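Local coordinates for protein SusD homolog (Bacteroides ovatus, PDB 4F53) that probably binds glycans, perhaps mucin O-glycans, at the outer membrane as a SusD-like lipoprotein with a TPR-like helical fold, at residues A[52-55]-A[56-60]; A[78-82]-A[83-87]; A[248-251]-A[252-256]; A[422-425]-A[426-429]; A[479-482]-A[483-486]. All blocks are in the same frame, centred on the assembly; numbering follows the deposited sequence. Where two conformers were deposited one is given.

Interaction 1: A[52-55]-A[56-60]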
loop_
_atom_site.group_PDB
_atom_site.type_symbol
_atom_site.label_atom_id
_atom_site.label_comp_id
_atom_site.label_asym_id
_atom_site.label_seq_id
_atom_site.Cartn_x
_atom_site.Cartn_y
_atom_site.Cartn_z
ATOM N N CYS A 52 -8.970 -2.562 -0.505
ATOM C CA CYS A 52 -9.204 -3.964 -0.718
ATOM C C CYS A 52 -9.329 -4.278 -2.211
ATOM O O CYS A 52 -8.485 -4.978 -2.756
ATOM C CB CYS A 52 -10.424 -4.428 0.069
ATOM S SG CYS A 52 -10.751 -6.202 -0.062
ATOM N N LEU A 53 -10.360 -3.757 -2.867
ATOM C CA LEU A 53 -10.639 -4.063 -4.263
ATOM C C LEU A 53 -9.565 -3.517 -5.201
ATOM O O LEU A 53 -9.221 -4.177 -6.182
ATOM C CB LEU A 53 -12.040 -3.522 -4.671
ATOM C CG LEU A 53 -13.257 -4.254 -4.099
ATOM C CD1 LEU A 53 -14.477 -3.333 -4.101
ATOM C CD2 LEU A 53 -13.558 -5.522 -4.884
HETATM N N MSE A 54 -9.044 -2.321 -4.923
HETATM C CA MSE A 54 -8.042 -1.758 -5.809
HETATM C C MSE A 54 -6.626 -2.175 -5.398
HETATM O O MSE A 54 -6.042 -3.016 -6.077
HETATM C CB MSE A 54 -8.159 -0.225 -5.900
HETATM C CG MSE A 54 -7.182 0.371 -6.943
HETATM SE SE MSE A 54 -7.143 2.298 -6.924
HETATM C CE MSE A 54 -6.088 2.579 -5.260
ATOM N N ALA A 55 -6.078 -1.586 -4.315
ATOM C CA ALA A 55 -4.707 -1.784 -3.863
ATOM C C ALA A 55 -4.413 -3.252 -3.462
ATOM O O ALA A 55 -3.323 -3.747 -3.750
ATOM C CB ALA A 55 -4.404 -0.850 -2.709
ATOM N N GLY A 56 -5.391 -3.929 -2.853
ATOM C CA GLY A 56 -5.276 -5.323 -2.442
ATOM C C GLY A 56 -5.049 -6.245 -3.617
ATOM O O GLY A 56 -4.218 -7.158 -3.538
ATOM N N ALA A 57 -5.783 -5.994 -4.726
ATOM C CA ALA A 57 -5.632 -6.736 -5.987
ATOM C C ALA A 57 -4.262 -6.468 -6.648
ATOM O O ALA A 57 -3.534 -7.403 -6.991
ATOM C CB ALA A 57 -6.748 -6.344 -6.963
ATOM N N PHE A 58 -3.945 -5.179 -6.849
ATOM C CA PHE A 58 -2.757 -4.731 -7.570
ATOM C C PHE A 58 -1.463 -5.019 -6.796
ATOM O O PHE A 58 -0.438 -5.252 -7.438
ATOM C CB PHE A 58 -2.869 -3.239 -7.952
ATOM C CG PHE A 58 -3.997 -2.859 -8.899
ATOM C CD1 PHE A 58 -4.567 -3.801 -9.749
ATOM C CD2 PHE A 58 -4.455 -1.546 -8.972
ATOM C CE1 PHE A 58 -5.600 -3.439 -10.642
ATOM C CE2 PHE A 58 -5.483 -1.186 -9.867
ATOM C CZ PHE A 58 -6.050 -2.137 -10.694
ATOM N N SER A 59 -1.516 -5.056 -5.453
ATOM C CA SER A 59 -0.341 -5.380 -4.621
ATOM C C SER A 59 0.035 -6.872 -4.621
ATOM O O SER A 59 1.135 -7.220 -4.196
ATOM C CB SER A 59 -0.579 -4.977 -3.172
ATOM O OG SER A 59 -1.701 -5.683 -2.676
ATOM N N GLY A 60 -0.902 -7.725 -5.003
ATOM C CA GLY A 60 -0.731 -9.167 -4.966
ATOM C C GLY A 60 -1.160 -9.792 -3.656
ATOM O O GLY A 60 -0.877 -10.974 -3.425
#
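A55 and S59 meet at the C-terminal end of helix 44-58, where the packing is close. The S59 amide donates to A55 O at 2.8 Å, tilted 26° from the carbonyl plane, and S59 OG stands 2.7 Å from that same A55 O. With chi1 at 60°, OG is folded back between its own backbone N and carbonyl carbon, near both A55 O and G56 O. One residue earlier, F58 N reaches M54 O at 3.1 Å in a nearly straight bond (169°). M54 O also lies over a face of the F58 ring, whose CE2 is 3.7 Å from CG of the selenomethionine M54. The opposite end is looser: the turn widens to the pi type, and A57 N makes only a weak bond to C52 O. C52 O also lies 3.2 Å from G56 CA, a place where a side chain on G56 would collide. Neither end faces solvent; Y75 and P88 cover M54, and W446 meets the F58 ring. G60, with positive phi, closes the helix in a Schellman motif. The chemistry implies that a buried helix end finds donors for its last carbonyls nearby: R307 NH1 for A57 O and the S59 amide for A55 O.

Interaction 2: A[78-82]-A[83-87]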
loop_
_atom_site.group_PDB
_atom_site.type_symbol
_atom_site.label_atom_id
_atom_site.label_comp_id
_atom_site.label_asym_id
_atom_site.label_seq_id
_atom_site.Cartn_x
_atom_site.Cartn_y
_atom_site.Cartn_z
ATOM N N TYR A 78 -9.302 -5.281 -14.610
ATOM C CA TYR A 78 -9.050 -4.072 -15.414
ATOM C C TYR A 78 -10.281 -3.535 -16.128
ATOM O O TYR A 78 -10.135 -2.770 -17.080
ATOM C CB TYR A 78 -7.894 -4.294 -16.431
ATOM C CG TYR A 78 -6.672 -4.959 -15.825
ATOM C CD1 TYR A 78 -6.045 -4.424 -14.700
ATOM C CD2 TYR A 78 -6.169 -6.149 -16.346
ATOM C CE1 TYR A 78 -4.932 -5.044 -14.125
ATOM C CE2 TYR A 78 -5.050 -6.773 -15.783
ATOM C CZ TYR A 78 -4.408 -6.191 -14.703
ATOM O OH TYR A 78 -3.272 -6.771 -14.196
ATOM N N ASN A 79 -11.473 -3.848 -15.627
ATOM C CA ASN A 79 -12.719 -3.342 -16.202
ATOM C C ASN A 79 -13.649 -2.797 -15.082
ATOM O O ASN A 79 -14.831 -3.158 -15.064
ATOM C CB ASN A 79 -13.423 -4.454 -17.051
ATOM C CG ASN A 79 -13.847 -5.692 -16.275
ATOM O OD1 ASN A 79 -13.361 -5.979 -15.179
ATOM N ND2 ASN A 79 -14.772 -6.448 -16.822
ATOM N N PRO A 80 -13.193 -1.910 -14.154
ATOM C CA PRO A 80 -14.131 -1.399 -13.127
ATOM C C PRO A 80 -15.180 -0.494 -13.757
ATOM O O PRO A 80 -14.939 0.060 -14.822
ATOM C CB PRO A 80 -13.216 -0.607 -12.182
ATOM C CG PRO A 80 -12.100 -0.147 -13.069
ATOM C CD PRO A 80 -11.861 -1.281 -14.010
ATOM N N SER A 81 -16.331 -0.338 -13.114
ATOM C CA SER A 81 -17.392 0.531 -13.639
ATOM C C SER A 81 -16.968 2.002 -13.491
ATOM O O SER A 81 -16.011 2.286 -12.764
ATOM C CB SER A 81 -18.690 0.276 -12.884
ATOM O OG SER A 81 -18.509 0.612 -11.515
ATOM N N ASP A 82 -17.679 2.927 -14.137
ATOM C CA ASP A 82 -17.420 4.357 -14.008
ATOM C C ASP A 82 -17.521 4.797 -12.525
ATOM O O ASP A 82 -16.682 5.574 -12.080
ATOM C CB ASP A 82 -18.372 5.163 -14.909
ATOM C CG ASP A 82 -17.908 5.312 -16.361
ATOM O OD1 ASP A 82 -16.693 5.110 -16.633
ATOM O OD2 ASP A 82 -18.741 5.702 -17.214
ATOM N N ASP A 83 -18.473 4.224 -11.749
ATOM C CA ASP A 83 -18.646 4.511 -10.316
ATOM C C ASP A 83 -17.437 4.082 -9.494
ATOM O O ASP A 83 -17.043 4.811 -8.588
ATOM C CB ASP A 83 -19.913 3.839 -9.749
ATOM C CG ASP A 83 -21.221 4.247 -10.418
ATOM O OD1 ASP A 83 -21.299 5.391 -10.941
ATOM O OD2 ASP A 83 -22.175 3.428 -10.401
ATOM N N TRP A 84 -16.849 2.911 -9.798
ATOM C CA TRP A 84 -15.652 2.417 -9.099
ATOM C C TRP A 84 -14.423 3.258 -9.445
ATOM O O TRP A 84 -13.513 3.389 -8.627
ATOM C CB TRP A 84 -15.369 0.950 -9.458
ATOM C CG TRP A 84 -16.251 -0.069 -8.780
ATOM C CD1 TRP A 84 -17.579 0.048 -8.477
ATOM C CD2 TRP A 84 -15.866 -1.401 -8.396
ATOM N NE1 TRP A 84 -18.039 -1.116 -7.910
ATOM C CE2 TRP A 84 -17.015 -2.028 -7.862
ATOM C CE3 TRP A 84 -14.670 -2.139 -8.492
ATOM C CZ2 TRP A 84 -16.995 -3.348 -7.400
ATOM C CZ3 TRP A 84 -14.654 -3.438 -8.029
ATOM C CH2 TRP A 84 -15.812 -4.037 -7.508
ATOM N N LYS A 85 -14.373 3.795 -10.668
ATOM C CA LYS A 85 -13.249 4.608 -11.123
ATOM C C LYS A 85 -13.264 6.015 -10.487
ATOM O O LYS A 85 -12.225 6.670 -10.432
ATOM C CB LYS A 85 -13.238 4.696 -12.650
ATOM C CG LYS A 85 -12.811 3.376 -13.272
ATOM C CD LYS A 85 -12.481 3.486 -14.736
ATOM C CE LYS A 85 -13.658 3.215 -15.617
ATOM N NZ LYS A 85 -13.273 3.298 -17.042
ATOM N N LYS A 86 -14.416 6.444 -9.951
ATOM C CA LYS A 86 -14.549 7.760 -9.325
ATOM C C LYS A 86 -14.031 7.772 -7.863
ATOM O O LYS A 86 -13.402 8.743 -7.439
ATOM C CB LYS A 86 -16.024 8.192 -9.386
ATOM C CG LYS A 86 -16.288 9.643 -9.073
ATOM C CD LYS A 86 -17.725 10.018 -9.409
ATOM C CE LYS A 86 -18.071 11.463 -9.097
ATOM N NZ LYS A 86 -18.305 11.692 -7.643
ATOM N N ILE A 87 -14.298 6.703 -7.113
ATOM C CA ILE A 87 -14.016 6.592 -5.689
ATOM C C ILE A 87 -12.525 6.817 -5.312
ATOM O O ILE A 87 -12.333 7.629 -4.402
ATOM C CB ILE A 87 -14.600 5.261 -5.114
ATOM C CG1 ILE A 87 -16.128 5.263 -5.315
ATOM C CG2 ILE A 87 -14.254 5.074 -3.598
ATOM C CD1 ILE A 87 -16.772 3.916 -5.278
HETATM O O HOH W 1 -13.234 0.077 -17.100
#
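P80 and K85 touch across the start of helix 82-106, proline CG against lysine CG at 3.6 Å, the two side chains crossing at about a right angle. The polar end of K85 turns back over the loop through a bend at chi3 (-92°). Its NZ bonds weakly to a water, and that water donates at 2.8 Å to P80 O, which no amide of residues 83-87 reaches, so this carbonyl is satisfied through solvent. D82 OD1 lies 3.9 Å from K85 NZ, a long salt bridge. A leucine in place of K85 would probably keep the packing on P80 but leave the water without this N-H donor and D82 without this distant positive charge. S81 is the N-cap of this helix: its OG takes a weak bond from W84 N at 3.3 Å. The S81 carbonyl accepts K85 N at 3.1 Å, in the carbonyl plane, whereas D82 O gets weak bonds from the amides of K85 and K86. S81 OG also lies 3.2 Å from W84 CD1, and P80 CB packs on W84 CB. The indole is held from outside by W71 and Y49, both edge-to-face, and the carbonyl of W84 accepts from Y75 OH.

Interaction 3: A[248-251]-A[252-256]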
loop_
_atom_site.group_PDB
_atom_site.type_symbol
_atom_site.label_atom_id
_atom_site.label_comp_id
_atom_site.label_asym_id
_atom_site.label_seq_id
_atom_site.Cartn_x
_atom_site.Cartn_y
_atom_site.Cartn_z
ATOM N N HIS A 248 -14.870 -0.250 13.920
ATOM C CA HIS A 248 -14.426 -1.605 13.595
ATOM C C HIS A 248 -13.414 -1.630 12.467
ATOM O O HIS A 248 -13.423 -0.742 11.609
ATOM C CB HIS A 248 -15.619 -2.513 13.244
ATOM C CG HIS A 248 -16.390 -2.125 12.022
ATOM N ND1 HIS A 248 -17.453 -1.220 12.092
ATOM C CD2 HIS A 248 -16.277 -2.583 10.751
ATOM C CE1 HIS A 248 -17.935 -1.142 10.861
ATOM N NE2 HIS A 248 -17.253 -1.938 10.013
ATOM N N ASN A 249 -12.567 -2.668 12.448
ATOM C CA ASN A 249 -11.611 -2.900 11.363
ATOM C C ASN A 249 -12.410 -3.378 10.127
ATOM O O ASN A 249 -13.130 -4.381 10.216
ATOM C CB ASN A 249 -10.532 -3.918 11.765
ATOM C CG ASN A 249 -9.417 -3.999 10.771
ATOM O OD1 ASN A 249 -9.632 -4.179 9.578
ATOM N ND2 ASN A 249 -8.195 -3.882 11.235
ATOM N N PRO A 250 -12.312 -2.647 8.987
ATOM C CA PRO A 250 -13.130 -2.998 7.804
ATOM C C PRO A 250 -12.776 -4.355 7.180
ATOM O O PRO A 250 -13.630 -4.941 6.542
ATOM C CB PRO A 250 -12.839 -1.846 6.830
ATOM C CG PRO A 250 -11.500 -1.319 7.230
ATOM C CD PRO A 250 -11.502 -1.429 8.735
ATOM N N TRP A 251 -11.544 -4.858 7.372
ATOM C CA TRP A 251 -11.109 -6.161 6.846
ATOM C C TRP A 251 -11.924 -7.311 7.404
ATOM O O TRP A 251 -12.079 -8.320 6.714
ATOM C CB TRP A 251 -9.638 -6.407 7.124
ATOM C CG TRP A 251 -8.765 -5.506 6.305
ATOM C CD1 TRP A 251 -8.178 -4.335 6.700
ATOM C CD2 TRP A 251 -8.433 -5.676 4.920
ATOM N NE1 TRP A 251 -7.486 -3.773 5.652
ATOM C CE2 TRP A 251 -7.631 -4.571 4.540
ATOM C CE3 TRP A 251 -8.747 -6.652 3.953
ATOM C CZ2 TRP A 251 -7.087 -4.448 3.244
ATOM C CZ3 TRP A 251 -8.256 -6.493 2.654
ATOM C CH2 TRP A 251 -7.422 -5.420 2.320
ATOM N N GLN A 252 -12.461 -7.163 8.636
ATOM C CA GLN A 252 -13.333 -8.170 9.246
ATOM C C GLN A 252 -14.607 -8.320 8.396
ATOM O O GLN A 252 -15.122 -9.417 8.249
ATOM C CB GLN A 252 -13.664 -7.821 10.704
ATOM C CG GLN A 252 -14.495 -8.913 11.406
ATOM C CD GLN A 252 -16.002 -8.721 11.239
ATOM O OE1 GLN A 252 -16.520 -7.662 10.837
ATOM N NE2 GLN A 252 -16.747 -9.743 11.513
ATOM N N ARG A 253 -15.075 -7.235 7.802
ATOM C CA ARG A 253 -16.223 -7.246 6.904
ATOM C C ARG A 253 -15.855 -7.916 5.582
ATOM O O ARG A 253 -16.508 -8.883 5.181
ATOM C CB ARG A 253 -16.730 -5.799 6.631
ATOM C CG ARG A 253 -17.234 -5.035 7.843
ATOM C CD ARG A 253 -18.394 -5.729 8.513
ATOM N NE ARG A 253 -19.104 -4.814 9.403
ATOM C CZ ARG A 253 -19.139 -4.914 10.726
ATOM N NH1 ARG A 253 -18.498 -5.899 11.341
ATOM N NH2 ARG A 253 -19.824 -4.038 11.443
ATOM N N PHE A 254 -14.799 -7.425 4.924
ATOM C CA PHE A 254 -14.385 -7.906 3.590
ATOM C C PHE A 254 -14.065 -9.371 3.585
ATOM O O PHE A 254 -14.515 -10.084 2.691
ATOM C CB PHE A 254 -13.185 -7.137 3.017
ATOM C CG PHE A 254 -13.214 -5.637 3.182
ATOM C CD1 PHE A 254 -14.422 -4.940 3.171
ATOM C CD2 PHE A 254 -12.029 -4.917 3.328
ATOM C CE1 PHE A 254 -14.452 -3.559 3.383
ATOM C CE2 PHE A 254 -12.056 -3.533 3.494
ATOM C CZ PHE A 254 -13.268 -2.865 3.528
HETATM N N MSE A 255 -13.316 -9.815 4.596
HETATM C CA MSE A 255 -12.872 -11.192 4.661
HETATM C C MSE A 255 -13.855 -12.122 5.394
HETATM O O MSE A 255 -14.347 -13.091 4.812
HETATM C CB MSE A 255 -11.480 -11.235 5.344
HETATM C CG MSE A 255 -10.383 -10.477 4.558
HETATM SE SE MSE A 255 -9.538 -11.687 3.270
HETATM C CE MSE A 255 -8.094 -10.601 2.620
ATOM N N VAL A 256 -14.103 -11.858 6.677
ATOM C CA VAL A 256 -14.853 -12.780 7.521
ATOM C C VAL A 256 -16.374 -12.683 7.324
ATOM O O VAL A 256 -16.986 -13.693 6.968
ATOM C CB VAL A 256 -14.451 -12.648 9.023
ATOM C CG1 VAL A 256 -15.161 -13.698 9.862
ATOM C CG2 VAL A 256 -12.939 -12.769 9.201
#
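The capped N-terminal turn of helix 250-257 sets H248, just ahead of it, flat against the guanidinium of R253. N249 is the N-cap, its OD1 accepting W251 N at 3.0 Å in the plane of the amide carbonyl. Ring and guanidinium are stacked with centres 3.8 Å apart and planes at 21°, R253 NH2 lying over the middle of the imidazole. A bend at chi2 (-60°) doubles the arginine back along the turn, where its NH1 donates to Q252 OE1 at 2.7 Å. E44 OE1 is hydrogen-bonded to H248 NE2 and forms a long, weak ion pair with R253 NE. A methionine instead of R253 would probably leave the imidazole face without its flat partner and Q252 OE1 without this donor. On the buried side, F254 turns its edge toward the face of W251 in a T-shaped pair, centroids 5.5 Å apart. P250 O sits over the centre of the F254 ring and accepts F254 N at 3.2 Å, while P250 CB touches F254 CZ at 3.5 Å. The turn lies against helix 44-58, with P250 on S47 and W251 on C52; W251 also meets V62 of strand 62-64, and P250 rests on I332 of strand 332-335.

Interaction 4: A[422-425]-A[426-429]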
loop_
_atom_site.group_PDB
_atom_site.type_symbol
_atom_site.label_atom_id
_atom_site.label_comp_id
_atom_site.label_asym_id
_atom_site.label_seq_id
_atom_site.Cartn_x
_atom_site.Cartn_y
_atom_site.Cartn_z
ATOM N N ASP A 422 25.091 -9.661 -6.572
ATOM C CA ASP A 422 24.284 -9.066 -7.645
ATOM C C ASP A 422 23.184 -8.122 -7.143
ATOM O O ASP A 422 22.315 -8.516 -6.372
ATOM C CB ASP A 422 23.681 -10.172 -8.544
ATOM C CG ASP A 422 22.896 -9.617 -9.725
ATOM O OD1 ASP A 422 23.516 -9.029 -10.627
ATOM O OD2 ASP A 422 21.665 -9.734 -9.718
ATOM N N PHE A 423 23.213 -6.888 -7.611
ATOM C CA PHE A 423 22.288 -5.832 -7.186
ATOM C C PHE A 423 20.806 -6.246 -7.338
ATOM O O PHE A 423 20.070 -6.165 -6.361
ATOM C CB PHE A 423 22.551 -4.501 -7.950
ATOM C CG PHE A 423 21.658 -3.376 -7.483
ATOM C CD1 PHE A 423 20.376 -3.213 -8.015
ATOM C CD2 PHE A 423 22.049 -2.545 -6.430
ATOM C CE1 PHE A 423 19.532 -2.192 -7.549
ATOM C CE2 PHE A 423 21.213 -1.521 -5.974
ATOM C CZ PHE A 423 19.967 -1.342 -6.547
ATOM N N GLU A 424 20.366 -6.635 -8.550
ATOM C CA GLU A 424 18.958 -6.987 -8.806
ATOM C C GLU A 424 18.479 -8.141 -7.967
ATOM O O GLU A 424 17.371 -8.063 -7.443
ATOM C CB GLU A 424 18.674 -7.279 -10.303
ATOM C CG GLU A 424 18.575 -6.003 -11.115
ATOM C CD GLU A 424 17.572 -4.953 -10.665
ATOM O OE1 GLU A 424 16.451 -5.316 -10.243
ATOM O OE2 GLU A 424 17.897 -3.756 -10.796
ATOM N N LYS A 425 19.303 -9.193 -7.810
ATOM C CA LYS A 425 18.923 -10.340 -6.986
ATOM C C LYS A 425 18.817 -9.931 -5.490
ATOM O O LYS A 425 17.962 -10.464 -4.784
ATOM C CB LYS A 425 19.895 -11.524 -7.173
ATOM C CG LYS A 425 20.036 -12.075 -8.612
ATOM C CD LYS A 425 18.782 -12.752 -9.150
ATOM C CE LYS A 425 18.979 -13.317 -10.539
ATOM N NZ LYS A 425 17.691 -13.762 -11.152
ATOM N N SER A 426 19.634 -8.959 -5.030
ATOM C CA SER A 426 19.563 -8.492 -3.638
ATOM C C SER A 426 18.356 -7.610 -3.433
ATOM O O SER A 426 17.708 -7.713 -2.402
ATOM C CB SER A 426 20.822 -7.737 -3.233
ATOM O OG SER A 426 21.945 -8.584 -3.346
ATOM N N LEU A 427 18.056 -6.739 -4.405
ATOM C CA LEU A 427 16.889 -5.864 -4.353
ATOM C C LEU A 427 15.631 -6.721 -4.338
ATOM O O LEU A 427 14.710 -6.434 -3.582
ATOM C CB LEU A 427 16.893 -4.888 -5.556
ATOM C CG LEU A 427 15.718 -3.865 -5.635
ATOM C CD1 LEU A 427 15.696 -2.939 -4.404
ATOM C CD2 LEU A 427 15.757 -3.064 -6.965
ATOM N N GLU A 428 15.615 -7.816 -5.122
ATOM C CA GLU A 428 14.470 -8.724 -5.134
ATOM C C GLU A 428 14.253 -9.338 -3.734
ATOM O O GLU A 428 13.111 -9.378 -3.275
ATOM C CB GLU A 428 14.636 -9.800 -6.191
ATOM C CG GLU A 428 13.430 -10.723 -6.242
ATOM C CD GLU A 428 13.425 -11.734 -7.364
ATOM O OE1 GLU A 428 14.520 -12.069 -7.867
ATOM O OE2 GLU A 428 12.323 -12.218 -7.715
ATOM N N GLN A 429 15.340 -9.749 -3.034
ATOM C CA GLN A 429 15.221 -10.275 -1.667
ATOM C C GLN A 429 14.642 -9.236 -0.726
ATOM O O GLN A 429 13.667 -9.526 -0.054
ATOM C CB GLN A 429 16.563 -10.784 -1.118
ATOM C CG GLN A 429 17.092 -12.031 -1.852
ATOM C CD GLN A 429 18.167 -12.701 -1.043
ATOM O OE1 GLN A 429 19.294 -12.248 -1.013
ATOM N NE2 GLN A 429 17.831 -13.763 -0.324
HETATM O O HOH W 2 16.619 -12.948 -6.061
#
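D422 O receives S426 N at 3.0 Å, nearly along the C=O axis, and S426 OG lies 3.0 Å from it as well. S426 can bring both groups to one oxygen because chi1 at -61° keeps its hydroxyl beside its own backbone N. The D422 carboxylate serves the K425 amide: OD2 accepts it at 3.1 Å on the anti side, 32° out of the carboxylate plane. Further along, K425 O takes Q429 N at 3.2 Å and a hydrogen from a water that also donates to E428 OE1 at 2.9 Å. F423 and L427 lie side by side, CE1 to CD2 3.9 Å, and both pack on L349 of helix 337-349. E424 runs beside L427, but its OE1 is engaged by Y454 OH and the terminal K520; the side-chain amide of Q429 donates through NE2 to the carbonyls of T415 and A417 and accepts S419 N at OE1, and E428 OE2 is hydrogen-bonded to T412 OG1. An aspartate N-cap followed by regular i to i+4 bonding is the classic start of an alpha-helix, here helix 423-438.

Interaction 5: A[479-482]-A[483-486]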
loop_
_atom_site.group_PDB
_atom_site.type_symbol
_atom_site.label_atom_id
_atom_site.label_comp_id
_atom_site.label_asym_id
_atom_site.label_seq_id
_atom_site.Cartn_x
_atom_site.Cartn_y
_atom_site.Cartn_z
ATOM N N PRO A 479 -6.920 5.519 -14.559
ATOM C CA PRO A 479 -7.231 6.653 -15.435
ATOM C C PRO A 479 -8.093 7.674 -14.699
ATOM O O PRO A 479 -8.792 7.315 -13.753
ATOM C CB PRO A 479 -7.979 6.002 -16.596
ATOM C CG PRO A 479 -8.634 4.798 -16.006
ATOM C CD PRO A 479 -7.816 4.364 -14.817
ATOM N N TYR A 480 -8.048 8.939 -15.117
ATOM C CA TYR A 480 -8.856 9.985 -14.486
ATOM C C TYR A 480 -10.343 9.709 -14.678
ATOM O O TYR A 480 -10.735 9.287 -15.769
ATOM C CB TYR A 480 -8.505 11.385 -15.049
ATOM C CG TYR A 480 -7.086 11.823 -14.758
ATOM C CD1 TYR A 480 -6.608 11.885 -13.450
ATOM C CD2 TYR A 480 -6.234 12.226 -15.784
ATOM C CE1 TYR A 480 -5.307 12.292 -13.177
ATOM C CE2 TYR A 480 -4.929 12.636 -15.519
ATOM C CZ TYR A 480 -4.468 12.652 -14.213
ATOM O OH TYR A 480 -3.192 13.053 -13.923
ATOM N N PRO A 481 -11.195 9.935 -13.648
ATOM C CA PRO A 481 -12.653 9.736 -13.834
ATOM C C PRO A 481 -13.198 10.580 -15.004
ATOM O O PRO A 481 -12.802 11.744 -15.169
ATOM C CB PRO A 481 -13.248 10.171 -12.491
ATOM C CG PRO A 481 -12.127 10.016 -11.500
ATOM C CD PRO A 481 -10.884 10.404 -12.280
ATOM N N THR A 482 -14.103 9.973 -15.827
ATOM C CA THR A 482 -14.720 10.590 -17.008
ATOM C C THR A 482 -15.422 11.918 -16.646
ATOM O O THR A 482 -15.421 12.844 -17.451
ATOM C CB THR A 482 -15.676 9.589 -17.717
ATOM O OG1 THR A 482 -16.350 10.245 -18.791
ATOM C CG2 THR A 482 -16.700 8.935 -16.774
ATOM N N ASP A 483 -16.007 12.006 -15.434
ATOM C CA ASP A 483 -16.738 13.182 -14.929
ATOM C C ASP A 483 -15.844 14.389 -14.762
ATOM O O ASP A 483 -16.336 15.517 -14.835
ATOM C CB ASP A 483 -17.410 12.877 -13.573
ATOM C CG ASP A 483 -18.745 12.149 -13.640
ATOM O OD1 ASP A 483 -19.476 12.335 -14.640
ATOM O OD2 ASP A 483 -19.089 11.437 -12.659
ATOM N N GLU A 484 -14.536 14.162 -14.527
ATOM C CA GLU A 484 -13.566 15.246 -14.361
ATOM C C GLU A 484 -13.274 15.898 -15.709
ATOM O O GLU A 484 -13.077 17.115 -15.755
ATOM C CB GLU A 484 -12.290 14.777 -13.638
ATOM C CG GLU A 484 -12.528 14.446 -12.170
ATOM C CD GLU A 484 -13.378 15.439 -11.395
ATOM O OE1 GLU A 484 -13.019 16.637 -11.369
ATOM O OE2 GLU A 484 -14.424 15.025 -10.843
ATOM N N TYR A 485 -13.362 15.132 -16.814
ATOM C CA TYR A 485 -13.233 15.674 -18.170
ATOM C C TYR A 485 -14.429 16.575 -18.492
ATOM O O TYR A 485 -14.301 17.477 -19.312
ATOM C CB TYR A 485 -13.188 14.542 -19.199
ATOM C CG TYR A 485 -11.845 13.887 -19.405
ATOM C CD1 TYR A 485 -11.429 12.833 -18.591
ATOM C CD2 TYR A 485 -11.045 14.223 -20.495
ATOM C CE1 TYR A 485 -10.227 12.168 -18.830
ATOM C CE2 TYR A 485 -9.821 13.596 -20.718
ATOM C CZ TYR A 485 -9.423 12.561 -19.891
ATOM O OH TYR A 485 -8.255 11.908 -20.165
ATOM N N ARG A 486 -15.603 16.312 -17.877
ATOM C CA ARG A 486 -16.791 17.109 -18.165
ATOM C C ARG A 486 -16.902 18.348 -17.273
ATOM O O ARG A 486 -17.272 19.404 -17.770
ATOM C CB ARG A 486 -18.056 16.256 -18.086
ATOM C CG ARG A 486 -18.152 15.312 -19.274
ATOM C CD ARG A 486 -19.408 14.482 -19.271
ATOM N NE ARG A 486 -19.095 13.061 -19.162
ATOM C CZ ARG A 486 -19.239 12.359 -18.048
ATOM N NH1 ARG A 486 -19.713 12.934 -16.952
ATOM N NH2 ARG A 486 -18.926 11.071 -18.025
#
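P481 and E484 meet where an extended, proline-rich loop turns into helix 482-487. P481 keeps extended backbone angles (psi 138°), and T482 is the first to adopt helical ones. This first helical turn is lightly bonded: E484 N reaches P481 O at 3.0 Å, but from 54° above the carbonyl plane, and T482 O receives only weak bonds, from Y485 N at 3.1 Å and R486 N at 3.5 Å. Among the side chains, R486 bends at chi3 (-117°) so that its guanidinium lies with one face over T482 O, and it forms a salt bridge with D483 whose modelled length is too short to trust. The T482 hydroxyl is near R486 NH2, but T482 has two conformers, which makes that approach doubtful. E484 reaches N90 of helix 82-106 through OE2. Y480 OH is bonded to P133 O, and Y485 OH to D509 OD2. Y480 CB touches Y485 CE1 at 4.2 Å, and on the same ring Y485 CD1 lies 3.8 Å from P481 O, which sits at the ring edge in its plane.

In the fold
Each of the five contacts joins neighbouring stretches of chain, so none closes a long loop; they follow one another in series, without nesting or crossing. Interaction 1 ends helix 44-58, and interactions 2, 3, 4 and 5 begin helices 82-106, 250-257, 423-438 and 482-487. The tertiary ties run between them. Interaction 1 packs on interaction 2 through L53 against W84 and F58 against Y78, and on interaction 3 through C52 against W251 and F254. Interaction 2 in turn meets interaction 5, where K85 and K86 lie on P481 and K86 on D483. Interaction 4 stands apart, across the chain's centre from interaction 3, with centres about 35 Å apart.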